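Local coordinates for protein Pcdhgb2 (Mus musculus, PDB 5SZR) that probably mediates calcium-dependent cell adhesion and may help establish and maintain specific neuronal connections in the brain, at residues G387-A392 / A421-I426. Sequence-based numbering, arbitrary orientation.
With MAN (alpha-D-mannopyranose), chain B.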
ATOM      1  N   GLY A 387     -33.070  41.231 -37.743  1.00 43.67           N
ATOM      2  CA  GLY A 387     -32.492  42.473 -38.212  1.00 45.15           C
ATOM      3  C   GLY A 387     -33.165  43.025 -39.449  1.00 48.46           C
ATOM      4  O   GLY A 387     -32.573  43.845 -40.158  1.00 46.37           O
ATOM      5  N   GLU A 388     -34.383  42.574 -39.737  1.00 51.12           N
ATOM      6  CA  GLU A 388     -35.155  43.102 -40.852  1.00 51.85           C
ATOM      7  C   GLU A 388     -35.859  44.380 -40.421  1.00 50.47           C
ATOM      8  O   GLU A 388     -36.531  44.411 -39.385  1.00 49.29           O
ATOM      9  CB  GLU A 388     -36.176  42.067 -41.327  1.00 53.70           C
ATOM     10  CG  GLU A 388     -35.558  40.756 -41.784  1.00 54.33           C
ATOM     11  CD  GLU A 388     -36.593  39.673 -42.018  1.00 56.71           C
ATOM     12  OE1 GLU A 388     -37.767  39.883 -41.646  1.00 56.56           O
ATOM     13  OE2 GLU A 388     -36.233  38.611 -42.572  1.00 60.38           O
ATOM     14  N   VAL A 389     -35.689  45.436 -41.211  1.00 50.73           N
ATOM     15  CA  VAL A 389     -36.316  46.726 -40.960  1.00 49.17           C
ATOM     16  C   VAL A 389     -37.539  46.818 -41.861  1.00 52.91           C
ATOM     17  O   VAL A 389     -37.413  46.924 -43.086  1.00 53.54           O
ATOM     18  CB  VAL A 389     -35.344  47.883 -41.220  1.00 48.29           C
ATOM     19  CG1 VAL A 389     -36.056  49.229 -41.074  1.00 46.06           C
ATOM     20  CG2 VAL A 389     -34.142  47.786 -40.290  1.00 44.14           C
ATOM     21  N   ARG A 390     -38.726  46.772 -41.263  1.00 53.40           N
ATOM     22  CA  ARG A 390     -39.972  46.809 -42.010  1.00 53.83           C
ATOM     23  C   ARG A 390     -40.825  47.987 -41.559  1.00 55.84           C
ATOM     24  O   ARG A 390     -40.686  48.492 -40.442  1.00 56.67           O
ATOM     25  CB  ARG A 390     -40.754  45.498 -41.844  1.00 52.65           C
ATOM     26  CG  ARG A 390     -40.022  44.293 -42.419  1.00 53.81           C
ATOM     27  CD  ARG A 390     -40.651  42.961 -42.032  1.00 51.15           C
ATOM     28  NE  ARG A 390     -39.885  41.850 -42.592  1.00 51.70           N
ATOM     29  CZ  ARG A 390     -40.147  41.270 -43.759  1.00 54.28           C
ATOM     30  NH1 ARG A 390     -41.169  41.686 -44.495  1.00 58.22           N
ATOM     31  NH2 ARG A 390     -39.388  40.273 -44.193  1.00 52.79           N
ATOM     32  N   THR A 391     -41.705  48.436 -42.451  1.00 54.79           N
ATOM     33  CA  THR A 391     -42.756  49.352 -42.034  1.00 56.11           C
ATOM     34  C   THR A 391     -43.768  48.589 -41.192  1.00 57.40           C
ATOM     35  O   THR A 391     -44.104  47.440 -41.491  1.00 57.34           O
ATOM     36  CB  THR A 391     -43.450  49.989 -43.241  1.00 55.75           C
ATOM     37  OG1 THR A 391     -44.116  48.978 -44.005  1.00 55.88           O
ATOM     38  CG2 THR A 391     -42.442  50.711 -44.133  1.00 55.79           C
ATOM     39  N   ALA A 392     -44.242  49.224 -40.121  1.00 59.54           N
ATOM     40  CA  ALA A 392     -45.195  48.589 -39.226  1.00 61.30           C
ATOM     41  C   ALA A 392     -46.609  49.126 -39.375  1.00 65.27           C
ATOM     42  O   ALA A 392     -47.549  48.490 -38.885  1.00 69.29           O
ATOM     43  CB  ALA A 392     -44.747  48.741 -37.766  1.00 60.33           C
ATOM     44  N   ALA A 421     -25.543  51.174 -35.862  1.00 56.97           N
ATOM     45  CA  ALA A 421     -25.638  51.757 -37.193  1.00 55.52           C
ATOM     46  C   ALA A 421     -26.813  52.727 -37.229  1.00 58.07           C
ATOM     47  O   ALA A 421     -27.861  52.466 -36.630  1.00 55.97           O
ATOM     48  CB  ALA A 421     -25.806  50.682 -38.272  1.00 51.64           C
ATOM     49  N   THR A 422     -26.630  53.846 -37.925  1.00 61.80           N
ATOM     50  CA  THR A 422     -27.694  54.822 -38.125  1.00 66.19           C
ATOM     51  C   THR A 422     -28.290  54.638 -39.513  1.00 61.53           C
ATOM     52  O   THR A 422     -27.568  54.656 -40.514  1.00 60.40           O
ATOM     53  CB  THR A 422     -27.185  56.254 -37.966  1.00 75.40           C
ATOM     54  OG1 THR A 422     -26.723  56.458 -36.629  1.00 85.46           O
ATOM     55  CG2 THR A 422     -28.306  57.236 -38.251  1.00 77.38           C
ATOM     56  N   LEU A 423     -29.601  54.459 -39.569  1.00 57.93           N
ATOM     57  CA  LEU A 423     -30.310  54.203 -40.815  1.00 52.59           C
ATOM     58  C   LEU A 423     -31.174  55.414 -41.122  1.00 52.29           C
ATOM     59  O   LEU A 423     -32.168  55.659 -40.431  1.00 51.68           O
ATOM     60  CB  LEU A 423     -31.168  52.945 -40.712  1.00 50.09           C
ATOM     61  CG  LEU A 423     -30.509  51.639 -40.280  1.00 44.21           C
ATOM     62  CD1 LEU A 423     -31.564  50.550 -40.239  1.00 43.86           C
ATOM     63  CD2 LEU A 423     -29.386  51.270 -41.229  1.00 43.76           C
ATOM     64  N   HIS A 424     -30.788  56.171 -42.146  1.00 53.79           N
ATOM     65  CA  HIS A 424     -31.598  57.267 -42.658  1.00 55.35           C
ATOM     66  C   HIS A 424     -32.590  56.685 -43.658  1.00 55.69           C
ATOM     67  O   HIS A 424     -32.200  56.232 -44.739  1.00 56.36           O
ATOM     68  CB  HIS A 424     -30.726  58.338 -43.309  1.00 57.67           C
ATOM     69  CG  HIS A 424     -29.694  58.918 -42.392  1.00 58.20           C
ATOM     70  ND1 HIS A 424     -30.020  59.688 -41.296  1.00 58.46           N
ATOM     71  CD2 HIS A 424     -28.341  58.855 -42.420  1.00 57.94           C
ATOM     72  CE1 HIS A 424     -28.913  60.066 -40.682  1.00 58.53           C
ATOM     73  NE2 HIS A 424     -27.881  59.576 -41.343  1.00 57.70           N
ATOM     74  N   LEU A 425     -33.866  56.683 -43.293  1.00 56.19           N
ATOM     75  CA  LEU A 425     -34.932  56.181 -44.150  1.00 59.09           C
ATOM     76  C   LEU A 425     -35.756  57.370 -44.631  1.00 63.25           C
ATOM     77  O   LEU A 425     -36.347  58.091 -43.821  1.00 65.25           O
ATOM     78  CB  LEU A 425     -35.799  55.169 -43.402  1.00 56.09           C
ATOM     79  CG  LEU A 425     -35.008  54.169 -42.555  1.00 55.77           C
ATOM     80  CD1 LEU A 425     -35.934  53.218 -41.814  1.00 54.46           C
ATOM     81  CD2 LEU A 425     -34.012  53.395 -43.408  1.00 57.07           C
ATOM     82  N   ILE A 426     -35.783  57.581 -45.944  1.00 65.98           N
ATOM     83  CA  ILE A 426     -36.393  58.764 -46.541  1.00 66.31           C
ATOM     84  C   ILE A 426     -37.464  58.312 -47.520  1.00 66.93           C
ATOM     85  O   ILE A 426     -37.160  57.633 -48.510  1.00 67.70           O
ATOM     86  CB  ILE A 426     -35.348  59.643 -47.242  1.00 69.56           C
ATOM     87  CG1 ILE A 426     -34.233  60.014 -46.262  1.00 70.72           C
ATOM     88  CG2 ILE A 426     -36.001  60.889 -47.830  1.00 70.91           C
ATOM     89  CD1 ILE A 426     -33.223  60.961 -46.846  1.00 76.38           C
TER
HETATM   90  C1  MAN B 720     -25.308  56.724 -36.667  1.00 55.07           C
HETATM   91  C2  MAN B 720     -24.868  56.753 -35.203  1.00 60.59           C
HETATM   92  C3  MAN B 720     -25.407  58.024 -34.540  1.00 63.53           C
HETATM   93  C4  MAN B 720     -24.961  59.278 -35.310  1.00 65.48           C
HETATM   94  C5  MAN B 720     -25.379  59.189 -36.789  1.00 66.07           C
HETATM   95  C6  MAN B 720     -24.763  60.306 -37.629  1.00 70.20           C
HETATM   96  O2  MAN B 720     -23.439  56.819 -35.100  1.00 62.37           O
HETATM   97  O3  MAN B 720     -25.024  58.127 -33.169  1.00 64.10           O
HETATM   98  O4  MAN B 720     -25.554  60.428 -34.732  1.00 67.55           O
HETATM   99  O5  MAN B 720     -24.953  57.911 -37.370  1.00 62.77           O
HETATM  100  O6  MAN B 720     -25.263  60.214 -38.962  1.00 75.93           O
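Val-389 meets Leu-423 and Leu-425 in the hydrophobic core of a cadherin repeat, the last of the four in this piece of the extracellular region. The repeat is a beta-sandwich: strand 388-391 belongs to its antiparallel sheet, strand 418-428 to the mixed sheet facing it, and the closest CA atoms, those of Val-389 and Leu-423, are 9.6 Å apart. The two methyls of Val-389 divide the work. CG2 lies 3.8 Å from CD1 of Leu-423, the two side chains passing alongside each other with their ends pointing opposite ways, whereas CG1 meets CD1 of Leu-425 tip to tip at 4.1 Å. With CG1 anti to the backbone N (chi1 175°), the valine fork is set to serve both leucines, which stand two residues apart on the same side of their strand. Phe-338, Val-351, Phe-380 and Leu-405 pack around Leu-425 and continue the core.

The outward side of strand 388-391 carries a charged pair. Arg-390 turns the NE edge of its guanidinium to Glu-388 in a salt bridge: NE and NH2 both donate to OE1, each at 3.0 Å. The oxygen lies near the guanidinium plane, yet both nitrogens reach it from one face of the carboxylate, NE 43° out of that plane. NH1 of Arg-390 is hydrogen-bonded to O of Gly-348. On the other strand, Thr-422 carries an O-linked mannose, its OG1 bonded covalently to the sugar C1 at 1.4 Å. CG2 of Thr-422 rests over one face of the His-424 ring, 3.7 Å above the ring plane and displaced toward the rim.

Alternation along each strand thus separates the chemistry: between the sheets the grip is purely van der Waals, while the charged pair and the mannose are kept outside the sandwich.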